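Local coordinates for protein acyl-homoserine-lactone synthase (Pseudomonas aeruginosa, PDB 1RO5) that makes the quorum-sensing signal N-(3-oxododecanoyl)homoserine lactone from an acyl-carrier-protein-bound fatty acyl chain and S-adenosyl-L-methionine, at residues 78-81 with 87-90; 82-87 with 141-146; 147-152 with 159-164. One frame throughout, in Å; residues are numbered along the deposited sequence.

Contact 1 of 3, residues 78-81 with 87-90; sequences YMLK and LLHG
L80 turns its CG trans to the backbone N (chi1 -166°), while L88 CG lies beside the backbone N (chi1 -80°), anti to the carbonyl carbon, and the two choices bring the branched ends of these leucines together. The meeting takes place against one face of the central sheet of the alpha-beta-alpha sandwich, the acetyltransferase-like fold of the autoinducer synthases, where the short helix 79-82 and the 3-10 turn that follows it lie over the strands. How a brief helix can be packed against its own continuation is well illustrated here, because a single side chain does nearly all the joining. CD2 of L80 settles against the branch point of L88, with L80 CD2 to L88 CG at 3.9 Å. The two leucines slant across each other, and both L80 methyls meet L88 CD2, which is 3.9 Å from L80 CD2 and 4.0 Å from L80 CD1. L87 is touched more loosely, its CB lying 4.3 Å from L80 CD2. All three leucines are buried. L80 and L87 also reach V143 of strand 139-145, which carries the apolar patch onto the sheet; L88 meets F162 of the loop after strand 158-161. Polar bonds hold the start of the helix. Y78 occupies the N-cap position, and the carboxylate of E101, on strand 99-107, accepts a hydrogen bond from M79 N and a weak one from L80 N, receiving backbone N-H groups that the first turn of a helix cannot satisfy internally. Y78 is also covered by its own helix: CB of K81 stands 3.7 Å above one face of the tyrosine ring, displaced toward the rim.

Contact 2 of 3, residues 82-87 with 141-146; sequences NTFPEL and VTVTTV. With SO4 (sulfate ion), chain E.
T145 OG1 is gripped by two partners. It donates a hydrogen bond to O1 of the sulfate, T145 OG1 to O1 being 2.9 Å, and it receives one from the backbone N of V148. With chi1 at 63° the hydroxyl sits between the backbone N and the carbonyl carbon, where it can serve as the N-cap of helix 146-154. The sulfate, probably taken up from the crystallisation liquor, thus lies near the amino end of that helix, and the helix dipole may help to hold it. Strand 139-145, which leads to this cap, is an inner strand of the sheet of the acetyltransferase-like fold, parallel to strand 99-107 and antiparallel to strand 171-179. V143 leaves the sheet on the side of the segment 82-87, and one apolar residue serves two partners there. Its CG1 hangs over a face of the F84 ring in a CH-pi contact, 4.2 Å from the centroid and 23° off the ring normal, displaced toward CD1. On the opposite face CG2 of T83 stands 3.7 Å above the centre of the F84 ring, so the phenyl group is sandwiched between two methyls, and W36 adds an edge-to-face contact. L87 arrives at about a right angle to V143, and its CD1 comes to 3.5 Å from V143 CG1, a tight fit for two methyl groups. F84 and L87 are held on the same short turn by the hydrogen bond from L87 N to F84 O.

Contact 3 of 3, residues 147-152 with 159-164; sequences GVEKMM and VSRFGP
Helix 146-154 is the crossover of a beta-alpha-beta unit that joins strand 139-145 to strand 158-161, with strand 171-179 lying between them and antiparallel to both, as in acetyltransferase-like folds. The helix is tied to the outlying strand by a side-on, two-bond salt bridge between E149 and R161. NH2 of R161 donates to OE1 of E149 over 2.8 Å, almost straight at 177°, and NE of R161 donates to OE2 of E149 over 3.1 Å with more bend. Both oxygens use their syn lone pairs; the carboxylate and guanidinium planes are 24° apart, and E149 CD lies at the edge of the guanidinium, in its plane. E149 is extended beyond CG, whereas R161 bends at chi2 and chi3, which turns the NE and NH2 edge of its guanidinium toward the helix. This double grip fixes the rotation of both flat groups. The remaining nitrogen, R161 NH1, makes a weak hydrogen bond to ND1 of H165. V174 of the intervening strand touches both E149 and R161. One helical turn further on, the contact becomes apolar: M152 lies against L176 of that same strand, and its CB rests 4.2 Å from CG2 of V159.

Overall arrangement
Contacts 1 and 2 interlock along the chain, and contact 3 follows both. Contacts 1 and 2 adjoin, their centres about 5 Å apart; they share L87, and a probable hydrogen bond from F84 N to M79 O closes the helix 79-82 onto its following turn. Contact 3 lies about 11 Å from contact 2 and 14 Å from contact 1, centre to centre. Strand 139-145 runs straight into helix 146-154, linking contact 2 to contact 3, and H89 NE2 probably bonds P164 O, joining the ends of contacts 1 and 3. V143 points toward 82-87 while its neighbour T144 points away and touches M152, so the two elements cover opposite faces of strand 139-145, consistent with the alpha-beta-alpha sandwich.

Contact 1 of 3, residues 78-81 with 87-90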
ATOM      1  N   TYR A  78      -1.599  13.358  -1.725  1.00 30.77           N
ATOM      2  CA  TYR A  78      -1.292  11.956  -1.892  1.00 30.84           C
ATOM      3  C   TYR A  78      -0.813  11.718  -3.308  1.00 30.09           C
ATOM      4  O   TYR A  78      -0.955  12.613  -4.141  1.00 29.87           O
ATOM      5  CB  TYR A  78      -2.484  11.066  -1.449  1.00 32.80           C
ATOM      6  CG  TYR A  78      -3.736  11.228  -2.248  1.00 29.40           C
ATOM      7  CD1 TYR A  78      -4.032  10.355  -3.260  1.00 29.25           C
ATOM      8  CD2 TYR A  78      -4.614  12.286  -1.980  1.00 33.78           C
ATOM      9  CE1 TYR A  78      -5.167  10.463  -3.980  1.00 30.06           C
ATOM     10  CE2 TYR A  78      -5.793  12.431  -2.713  1.00 28.84           C
ATOM     11  CZ  TYR A  78      -6.059  11.443  -3.683  1.00 30.82           C
ATOM     12  OH  TYR A  78      -7.200  11.545  -4.475  1.00 33.60           O
ATOM     13  N   MET A  79      -0.133  10.586  -3.576  1.00 30.18           N
ATOM     14  CA  MET A  79       0.700  10.460  -4.798  1.00 30.26           C
ATOM     15  C   MET A  79      -0.247  10.437  -6.044  1.00 32.22           C
ATOM     16  O   MET A  79       0.125  10.945  -7.099  1.00 33.88           O
ATOM     17  CB  MET A  79       1.525   9.154  -4.805  1.00 30.87           C
ATOM     18  CG  MET A  79       2.451   8.995  -3.582  1.00 32.76           C
ATOM     19  SD  MET A  79       3.697   7.744  -3.718  1.00 32.07           S
ATOM     20  CE  MET A  79       4.927   8.742  -4.864  1.00 30.27           C
ATOM     21  N   LEU A  80      -1.479   9.928  -5.949  1.00 32.40           N
ATOM     22  CA  LEU A  80      -2.290   9.792  -7.188  1.00 36.70           C
ATOM     23  C   LEU A  80      -2.645  11.242  -7.625  1.00 35.84           C
ATOM     24  O   LEU A  80      -2.598  11.560  -8.797  1.00 34.67           O
ATOM     25  CB  LEU A  80      -3.604   9.061  -6.936  1.00 35.18           C
ATOM     26  CG  LEU A  80      -4.455   8.532  -8.048  1.00 36.07           C
ATOM     27  CD1 LEU A  80      -5.832   8.065  -7.739  1.00 29.40           C
ATOM     28  CD2 LEU A  80      -4.118   8.798  -9.486  1.00 35.97           C
ATOM     29  N   LYS A  81      -2.949  12.073  -6.643  1.00 36.68           N
ATOM     30  CA  LYS A  81      -3.434  13.434  -6.887  1.00 37.76           C
ATOM     31  C   LYS A  81      -2.270  14.318  -7.206  1.00 37.89           C
ATOM     32  O   LYS A  81      -2.391  15.179  -8.093  1.00 37.82           O
ATOM     33  CB  LYS A  81      -4.173  13.993  -5.674  1.00 39.47           C
ATOM     34  CG  LYS A  81      -4.772  15.401  -5.874  1.00 40.97           C
ATOM     35  CD  LYS A  81      -5.153  16.301  -4.674  1.00 48.26           C
ATOM     36  CE  LYS A  81      -6.522  16.124  -4.076  1.00 57.22           C
ATOM     37  NZ  LYS A  81      -6.408  16.085  -2.496  1.00 61.98           N
ATOM     38  N   LEU A  87      -2.835   9.611 -14.364  1.00 41.11           N
ATOM     39  CA  LEU A  87      -3.537   8.341 -14.250  1.00 37.57           C
ATOM     40  C   LEU A  87      -4.984   8.553 -13.855  1.00 38.15           C
ATOM     41  O   LEU A  87      -5.797   7.600 -13.834  1.00 36.03           O
ATOM     42  CB  LEU A  87      -2.830   7.403 -13.296  1.00 36.88           C
ATOM     43  CG  LEU A  87      -1.445   6.939 -13.797  1.00 41.24           C
ATOM     44  CD1 LEU A  87      -0.697   5.986 -12.849  1.00 39.29           C
ATOM     45  CD2 LEU A  87      -1.495   6.238 -15.106  1.00 39.01           C
ATOM     46  N   LEU A  88      -5.311   9.782 -13.485  1.00 38.46           N
ATOM     47  CA  LEU A  88      -6.728  10.140 -13.211  1.00 41.12           C
ATOM     48  C   LEU A  88      -7.562  10.234 -14.520  1.00 42.09           C
ATOM     49  O   LEU A  88      -8.777  10.278 -14.465  1.00 43.62           O
ATOM     50  CB  LEU A  88      -6.743  11.541 -12.543  1.00 38.62           C
ATOM     51  CG  LEU A  88      -6.410  11.485 -11.056  1.00 41.67           C
ATOM     52  CD1 LEU A  88      -6.257  12.866 -10.448  1.00 37.08           C
ATOM     53  CD2 LEU A  88      -7.529  10.545 -10.347  1.00 34.41           C
ATOM     54  N   HIS A  89      -6.885  10.385 -15.668  1.00 45.15           N
ATOM     55  CA  HIS A  89      -7.532  10.603 -16.977  1.00 47.45           C
ATOM     56  C   HIS A  89      -8.566  11.750 -16.920  1.00 48.60           C
ATOM     57  O   HIS A  89      -9.699  11.574 -17.292  1.00 50.96           O
ATOM     58  CB  HIS A  89      -8.076   9.248 -17.520  1.00 45.15           C
ATOM     59  CG  HIS A  89      -6.956   8.290 -17.820  1.00 47.01           C
ATOM     60  ND1 HIS A  89      -6.092   8.475 -18.901  1.00 44.14           N
ATOM     61  CD2 HIS A  89      -6.419   7.280 -17.072  1.00 39.90           C
ATOM     62  CE1 HIS A  89      -5.102   7.594 -18.822  1.00 42.25           C
ATOM     63  NE2 HIS A  89      -5.317   6.818 -17.764  1.00 43.82           N
ATOM     64  N   GLY A  90      -8.185  12.866 -16.331  1.00 49.57           N
ATOM     65  CA  GLY A  90      -9.079  14.001 -16.266  1.00 49.83           C
ATOM     66  C   GLY A  90     -10.205  13.893 -15.250  1.00 49.89           C
ATOM     67  O   GLY A  90     -10.881  14.904 -15.019  1.00 48.89           O
TER

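Contact 2 of 3, residues 82-87 with 141-146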
ATOM      1  N   ASN A  82      -1.116  14.122  -6.531  1.00 37.60           N
ATOM      2  CA  ASN A  82      -0.094  15.141  -6.665  1.00 36.85           C
ATOM      3  C   ASN A  82       1.161  14.693  -7.314  1.00 38.75           C
ATOM      4  O   ASN A  82       2.025  15.527  -7.433  1.00 41.19           O
ATOM      5  CB  ASN A  82       0.225  15.753  -5.301  1.00 36.87           C
ATOM      6  CG  ASN A  82      -0.983  16.412  -4.664  1.00 38.25           C
ATOM      7  OD1 ASN A  82      -1.622  15.883  -3.717  1.00 39.55           O
ATOM      8  ND2 ASN A  82      -1.368  17.517  -5.223  1.00 41.23           N
ATOM      9  N   THR A  83       1.336  13.407  -7.618  1.00 36.32           N
ATOM     10  CA  THR A  83       2.513  12.971  -8.299  1.00 36.32           C
ATOM     11  C   THR A  83       2.091  12.273  -9.632  1.00 36.94           C
ATOM     12  O   THR A  83       2.796  12.342 -10.670  1.00 36.10           O
ATOM     13  CB  THR A  83       3.365  11.951  -7.345  1.00 37.73           C
ATOM     14  OG1 THR A  83       3.918  12.671  -6.191  1.00 40.50           O
ATOM     15  CG2 THR A  83       4.578  11.416  -8.053  1.00 33.46           C
ATOM     16  N   PHE A  84       0.950  11.608  -9.626  1.00 34.26           N
ATOM     17  CA  PHE A  84       0.631  10.869 -10.793  1.00 36.72           C
ATOM     18  C   PHE A  84      -0.742  11.285 -11.341  1.00 36.70           C
ATOM     19  O   PHE A  84      -1.478  10.412 -11.772  1.00 35.75           O
ATOM     20  CB  PHE A  84       0.637   9.364 -10.583  1.00 35.30           C
ATOM     21  CG  PHE A  84       1.926   8.825 -10.048  1.00 41.14           C
ATOM     22  CD1 PHE A  84       1.994   8.354  -8.717  1.00 39.90           C
ATOM     23  CD2 PHE A  84       3.071   8.726 -10.862  1.00 40.75           C
ATOM     24  CE1 PHE A  84       3.192   7.816  -8.210  1.00 41.63           C
ATOM     25  CE2 PHE A  84       4.245   8.224 -10.359  1.00 40.38           C
ATOM     26  CZ  PHE A  84       4.301   7.733  -9.006  1.00 42.74           C
ATOM     27  N   PRO A  85      -1.013  12.572 -11.477  1.00 36.80           N
ATOM     28  CA  PRO A  85      -2.374  12.983 -11.864  1.00 38.00           C
ATOM     29  C   PRO A  85      -2.792  12.467 -13.272  1.00 36.40           C
ATOM     30  O   PRO A  85      -3.938  12.218 -13.424  1.00 36.74           O
ATOM     31  CB  PRO A  85      -2.353  14.525 -11.786  1.00 37.31           C
ATOM     32  CG  PRO A  85      -0.907  14.900 -11.550  1.00 38.41           C
ATOM     33  CD  PRO A  85      -0.066  13.697 -11.364  1.00 37.20           C
ATOM     34  N   GLU A  86      -1.895  12.238 -14.221  1.00 38.46           N
ATOM     35  CA  GLU A  86      -2.222  11.652 -15.561  1.00 39.99           C
ATOM     36  C   GLU A  86      -3.047  10.398 -15.432  1.00 40.42           C
ATOM     37  O   GLU A  86      -3.926  10.112 -16.258  1.00 42.85           O
ATOM     38  CB  GLU A  86      -0.951  11.232 -16.369  1.00 42.92           C
ATOM     39  CG  GLU A  86       0.362  11.922 -16.024  1.00 47.76           C
ATOM     40  CD  GLU A  86       1.059  11.497 -14.664  1.00 53.10           C
ATOM     41  OE1 GLU A  86       0.957  12.314 -13.701  1.00 50.65           O
ATOM     42  OE2 GLU A  86       1.783  10.432 -14.574  1.00 55.08           O
ATOM     43  N   LEU A  87      -2.835   9.611 -14.364  1.00 41.11           N
ATOM     44  CA  LEU A  87      -3.537   8.341 -14.250  1.00 37.57           C
ATOM     45  C   LEU A  87      -4.984   8.553 -13.855  1.00 38.15           C
ATOM     46  O   LEU A  87      -5.797   7.600 -13.834  1.00 36.03           O
ATOM     47  CB  LEU A  87      -2.830   7.403 -13.296  1.00 36.88           C
ATOM     48  CG  LEU A  87      -1.445   6.939 -13.797  1.00 41.24           C
ATOM     49  CD1 LEU A  87      -0.697   5.986 -12.849  1.00 39.29           C
ATOM     50  CD2 LEU A  87      -1.495   6.238 -15.106  1.00 39.01           C
ATOM     51  N   VAL A 141      -7.519   3.898  -2.681  1.00 37.58           N
ATOM     52  CA  VAL A 141      -7.021   4.104  -4.009  1.00 35.07           C
ATOM     53  C   VAL A 141      -5.484   3.895  -4.021  1.00 35.47           C
ATOM     54  O   VAL A 141      -4.832   3.954  -2.977  1.00 34.98           O
ATOM     55  CB  VAL A 141      -7.393   5.495  -4.522  1.00 36.92           C
ATOM     56  CG1 VAL A 141      -8.884   5.597  -4.655  1.00 34.05           C
ATOM     57  CG2 VAL A 141      -6.821   6.631  -3.622  1.00 34.76           C
ATOM     58  N   THR A 142      -4.911   3.586  -5.170  1.00 32.21           N
ATOM     59  CA  THR A 142      -3.474   3.422  -5.233  1.00 31.85           C
ATOM     60  C   THR A 142      -2.996   3.527  -6.679  1.00 31.62           C
ATOM     61  O   THR A 142      -3.734   3.233  -7.602  1.00 32.64           O
ATOM     62  CB  THR A 142      -3.078   2.094  -4.566  1.00 32.18           C
ATOM     63  OG1 THR A 142      -1.662   1.915  -4.619  1.00 30.53           O
ATOM     64  CG2 THR A 142      -3.667   0.913  -5.390  1.00 31.14           C
ATOM     65  N   VAL A 143      -1.754   3.897  -6.883  1.00 32.61           N
ATOM     66  CA  VAL A 143      -1.097   3.774  -8.181  1.00 31.17           C
ATOM     67  C   VAL A 143      -0.165   2.593  -8.030  1.00 34.17           C
ATOM     68  O   VAL A 143       0.749   2.628  -7.187  1.00 36.28           O
ATOM     69  CB  VAL A 143      -0.304   5.022  -8.545  1.00 31.84           C
ATOM     70  CG1 VAL A 143       0.664   4.835  -9.784  1.00 25.19           C
ATOM     71  CG2 VAL A 143      -1.234   6.107  -8.886  1.00 28.35           C
ATOM     72  N   THR A 144      -0.413   1.550  -8.812  1.00 32.89           N
ATOM     73  CA  THR A 144       0.408   0.369  -8.740  1.00 34.03           C
ATOM     74  C   THR A 144       0.614  -0.151 -10.213  1.00 36.37           C
ATOM     75  O   THR A 144       0.407   0.647 -11.201  1.00 36.54           O
ATOM     76  CB  THR A 144      -0.163  -0.656  -7.716  1.00 34.94           C
ATOM     77  OG1 THR A 144       0.757  -1.733  -7.608  1.00 36.52           O
ATOM     78  CG2 THR A 144      -1.456  -1.289  -8.208  1.00 31.54           C
ATOM     79  N   THR A 145       1.125  -1.381 -10.414  1.00 36.28           N
ATOM     80  CA  THR A 145       1.287  -1.857 -11.778  1.00 34.17           C
ATOM     81  C   THR A 145       0.127  -2.761 -12.173  1.00 35.88           C
ATOM     82  O   THR A 145      -0.663  -3.336 -11.313  1.00 32.25           O
ATOM     83  CB  THR A 145       2.514  -2.722 -11.894  1.00 35.95           C
ATOM     84  OG1 THR A 145       2.304  -3.882 -11.047  1.00 36.85           O
ATOM     85  CG2 THR A 145       3.845  -2.014 -11.375  1.00 32.52           C
ATOM     86  N   VAL A 146       0.107  -3.005 -13.485  1.00 36.46           N
ATOM     87  CA  VAL A 146      -0.916  -3.886 -14.057  1.00 39.30           C
ATOM     88  C   VAL A 146      -0.881  -5.264 -13.485  1.00 39.49           C
ATOM     89  O   VAL A 146      -1.927  -5.909 -13.314  1.00 37.97           O
ATOM     90  CB  VAL A 146      -0.892  -3.933 -15.582  1.00 39.59           C
ATOM     91  CG1 VAL A 146      -1.970  -4.955 -16.051  1.00 43.86           C
ATOM     92  CG2 VAL A 146      -1.200  -2.569 -16.116  1.00 37.76           C
TER
HETATM   93  S   SO4 E 404       4.498  -7.044 -11.541  1.00 66.70           S
HETATM   94  O1  SO4 E 404       4.558  -5.650 -11.171  1.00 67.50           O
HETATM   95  O2  SO4 E 404       3.386  -7.704 -10.858  1.00 72.54           O
HETATM   96  O3  SO4 E 404       5.785  -7.717 -11.299  1.00 68.79           O
HETATM   97  O4  SO4 E 404       4.181  -7.177 -12.968  1.00 69.33           O

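Contact 3 of 3, residues 147-152 with 159-164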
ATOM      1  N   GLY A 147       0.344  -5.706 -13.152  1.00 42.87           N
ATOM      2  CA  GLY A 147       0.626  -6.979 -12.451  1.00 41.07           C
ATOM      3  C   GLY A 147      -0.158  -7.044 -11.156  1.00 42.27           C
ATOM      4  O   GLY A 147      -0.879  -8.023 -10.864  1.00 42.98           O
ATOM      5  N   VAL A 148      -0.003  -6.037 -10.303  1.00 41.61           N
ATOM      6  CA  VAL A 148      -0.639  -6.140  -8.986  1.00 39.62           C
ATOM      7  C   VAL A 148      -2.165  -6.007  -9.217  1.00 39.67           C
ATOM      8  O   VAL A 148      -2.958  -6.580  -8.502  1.00 38.39           O
ATOM      9  CB  VAL A 148      -0.146  -5.002  -8.071  1.00 39.10           C
ATOM     10  CG1 VAL A 148      -1.128  -4.689  -6.883  1.00 37.85           C
ATOM     11  CG2 VAL A 148       1.273  -5.188  -7.664  1.00 38.31           C
ATOM     12  N   GLU A 149      -2.550  -5.213 -10.208  1.00 39.22           N
ATOM     13  CA  GLU A 149      -3.973  -5.081 -10.506  1.00 40.82           C
ATOM     14  C   GLU A 149      -4.590  -6.479 -10.745  1.00 43.11           C
ATOM     15  O   GLU A 149      -5.620  -6.865 -10.097  1.00 41.48           O
ATOM     16  CB  GLU A 149      -4.241  -4.155 -11.684  1.00 38.73           C
ATOM     17  CG  GLU A 149      -5.656  -4.367 -12.246  1.00 39.07           C
ATOM     18  CD  GLU A 149      -5.892  -3.489 -13.439  1.00 45.01           C
ATOM     19  OE1 GLU A 149      -4.885  -3.190 -14.152  1.00 50.54           O
ATOM     20  OE2 GLU A 149      -7.036  -3.020 -13.694  1.00 43.70           O
ATOM     21  N   LYS A 150      -3.930  -7.284 -11.587  1.00 45.48           N
ATOM     22  CA  LYS A 150      -4.498  -8.625 -11.866  1.00 48.56           C
ATOM     23  C   LYS A 150      -4.367  -9.546 -10.712  1.00 48.36           C
ATOM     24  O   LYS A 150      -5.251 -10.321 -10.435  1.00 48.09           O
ATOM     25  CB  LYS A 150      -4.137  -9.235 -13.245  1.00 51.70           C
ATOM     26  CG  LYS A 150      -2.725  -9.395 -13.625  1.00 56.81           C
ATOM     27  CD  LYS A 150      -2.688  -9.874 -15.127  1.00 62.86           C
ATOM     28  CE  LYS A 150      -2.565  -8.688 -16.146  1.00 67.23           C
ATOM     29  NZ  LYS A 150      -1.845  -9.034 -17.416  1.00 66.06           N
ATOM     30  N   MET A 151      -3.365  -9.350  -9.899  1.00 48.11           N
ATOM     31  CA  MET A 151      -3.242 -10.224  -8.773  1.00 49.21           C
ATOM     32  C   MET A 151      -4.490 -10.010  -7.840  1.00 50.98           C
ATOM     33  O   MET A 151      -5.014 -10.951  -7.189  1.00 51.34           O
ATOM     34  CB  MET A 151      -1.865  -9.945  -8.178  1.00 52.21           C
ATOM     35  CG  MET A 151      -1.367 -10.778  -7.051  1.00 58.45           C
ATOM     36  SD  MET A 151      -2.372 -10.062  -5.594  1.00 72.45           S
ATOM     37  CE  MET A 151      -1.175  -8.547  -5.034  1.00 66.28           C
ATOM     38  N   MET A 152      -5.049  -8.800  -7.902  1.00 51.07           N
ATOM     39  CA  MET A 152      -6.082  -8.384  -7.008  1.00 49.86           C
ATOM     40  C   MET A 152      -7.373  -8.710  -7.684  1.00 49.88           C
ATOM     41  O   MET A 152      -8.238  -9.200  -7.003  1.00 48.71           O
ATOM     42  CB  MET A 152      -6.026  -6.885  -6.755  1.00 49.91           C
ATOM     43  CG  MET A 152      -5.180  -6.438  -5.548  1.00 52.82           C
ATOM     44  SD  MET A 152      -5.127  -4.582  -5.367  1.00 56.01           S
ATOM     45  CE  MET A 152      -4.136  -3.956  -6.456  1.00 51.63           C
ATOM     46  N   VAL A 159     -12.265  -4.172  -7.716  1.00 46.36           N
ATOM     47  CA  VAL A 159     -11.162  -3.313  -8.099  1.00 44.95           C
ATOM     48  C   VAL A 159     -11.462  -2.773  -9.436  1.00 44.68           C
ATOM     49  O   VAL A 159     -11.845  -3.527 -10.372  1.00 44.76           O
ATOM     50  CB  VAL A 159      -9.916  -4.157  -8.243  1.00 45.62           C
ATOM     51  CG1 VAL A 159      -8.715  -3.280  -8.420  1.00 45.56           C
ATOM     52  CG2 VAL A 159      -9.677  -4.753  -6.953  1.00 46.47           C
ATOM     53  N   SER A 160     -11.335  -1.462  -9.578  1.00 43.50           N
ATOM     54  CA  SER A 160     -11.677  -0.888 -10.854  1.00 42.91           C
ATOM     55  C   SER A 160     -10.582   0.145 -11.053  1.00 42.32           C
ATOM     56  O   SER A 160      -9.885   0.430 -10.109  1.00 43.32           O
ATOM     57  CB  SER A 160     -13.078  -0.310 -10.817  1.00 44.58           C
ATOM     58  OG  SER A 160     -13.097   1.058 -10.396  1.00 50.03           O
ATOM     59  N   ARG A 161     -10.383   0.602 -12.263  1.00 39.76           N
ATOM     60  CA  ARG A 161      -9.369   1.506 -12.606  1.00 41.41           C
ATOM     61  C   ARG A 161      -9.975   2.862 -13.030  1.00 42.76           C
ATOM     62  O   ARG A 161     -11.130   2.958 -13.412  1.00 44.04           O
ATOM     63  CB  ARG A 161      -8.401   0.829 -13.679  1.00 42.71           C
ATOM     64  CG  ARG A 161      -8.594   1.111 -15.091  1.00 45.74           C
ATOM     65  CD  ARG A 161      -8.263  -0.059 -16.200  1.00 45.96           C
ATOM     66  NE  ARG A 161      -7.117  -0.928 -15.988  1.00 46.40           N
ATOM     67  CZ  ARG A 161      -6.168  -1.197 -16.916  1.00 48.57           C
ATOM     68  NH1 ARG A 161      -6.211  -0.574 -18.081  1.00 50.56           N
ATOM     69  NH2 ARG A 161      -5.121  -2.038 -16.679  1.00 42.13           N
ATOM     70  N   PHE A 162      -9.238   3.943 -12.824  1.00 42.42           N
ATOM     71  CA  PHE A 162      -9.640   5.284 -13.208  1.00 41.44           C
ATOM     72  C   PHE A 162      -9.605   5.492 -14.745  1.00 43.64           C
ATOM     73  O   PHE A 162     -10.315   6.352 -15.292  1.00 45.62           O
ATOM     74  CB  PHE A 162      -8.684   6.315 -12.517  1.00 39.02           C
ATOM     75  CG  PHE A 162      -9.042   6.564 -11.071  1.00 37.69           C
ATOM     76  CD1 PHE A 162      -8.632   5.650 -10.098  1.00 35.54           C
ATOM     77  CD2 PHE A 162      -9.904   7.646 -10.680  1.00 34.26           C
ATOM     78  CE1 PHE A 162      -8.882   5.873  -8.714  1.00 34.00           C
ATOM     79  CE2 PHE A 162     -10.267   7.829  -9.324  1.00 36.08           C
ATOM     80  CZ  PHE A 162      -9.755   6.967  -8.325  1.00 35.08           C
ATOM     81  N   GLY A 163      -8.707   4.797 -15.435  1.00 42.70           N
ATOM     82  CA  GLY A 163      -8.544   4.947 -16.837  1.00 43.31           C
ATOM     83  C   GLY A 163      -7.454   3.973 -17.306  1.00 45.88           C
ATOM     84  O   GLY A 163      -6.992   3.105 -16.577  1.00 45.93           O
ATOM     85  N   PRO A 164      -7.041   4.100 -18.560  1.00 46.13           N
ATOM     86  CA  PRO A 164      -5.990   3.196 -19.127  1.00 46.13           C
ATOM     87  C   PRO A 164      -4.674   3.184 -18.302  1.00 44.33           C
ATOM     88  O   PRO A 164      -4.349   4.236 -17.774  1.00 45.93           O
ATOM     89  CB  PRO A 164      -5.676   3.780 -20.537  1.00 45.10           C
ATOM     90  CG  PRO A 164      -6.971   4.615 -20.874  1.00 48.75           C
ATOM     91  CD  PRO A 164      -7.628   5.066 -19.517  1.00 46.00           C
TER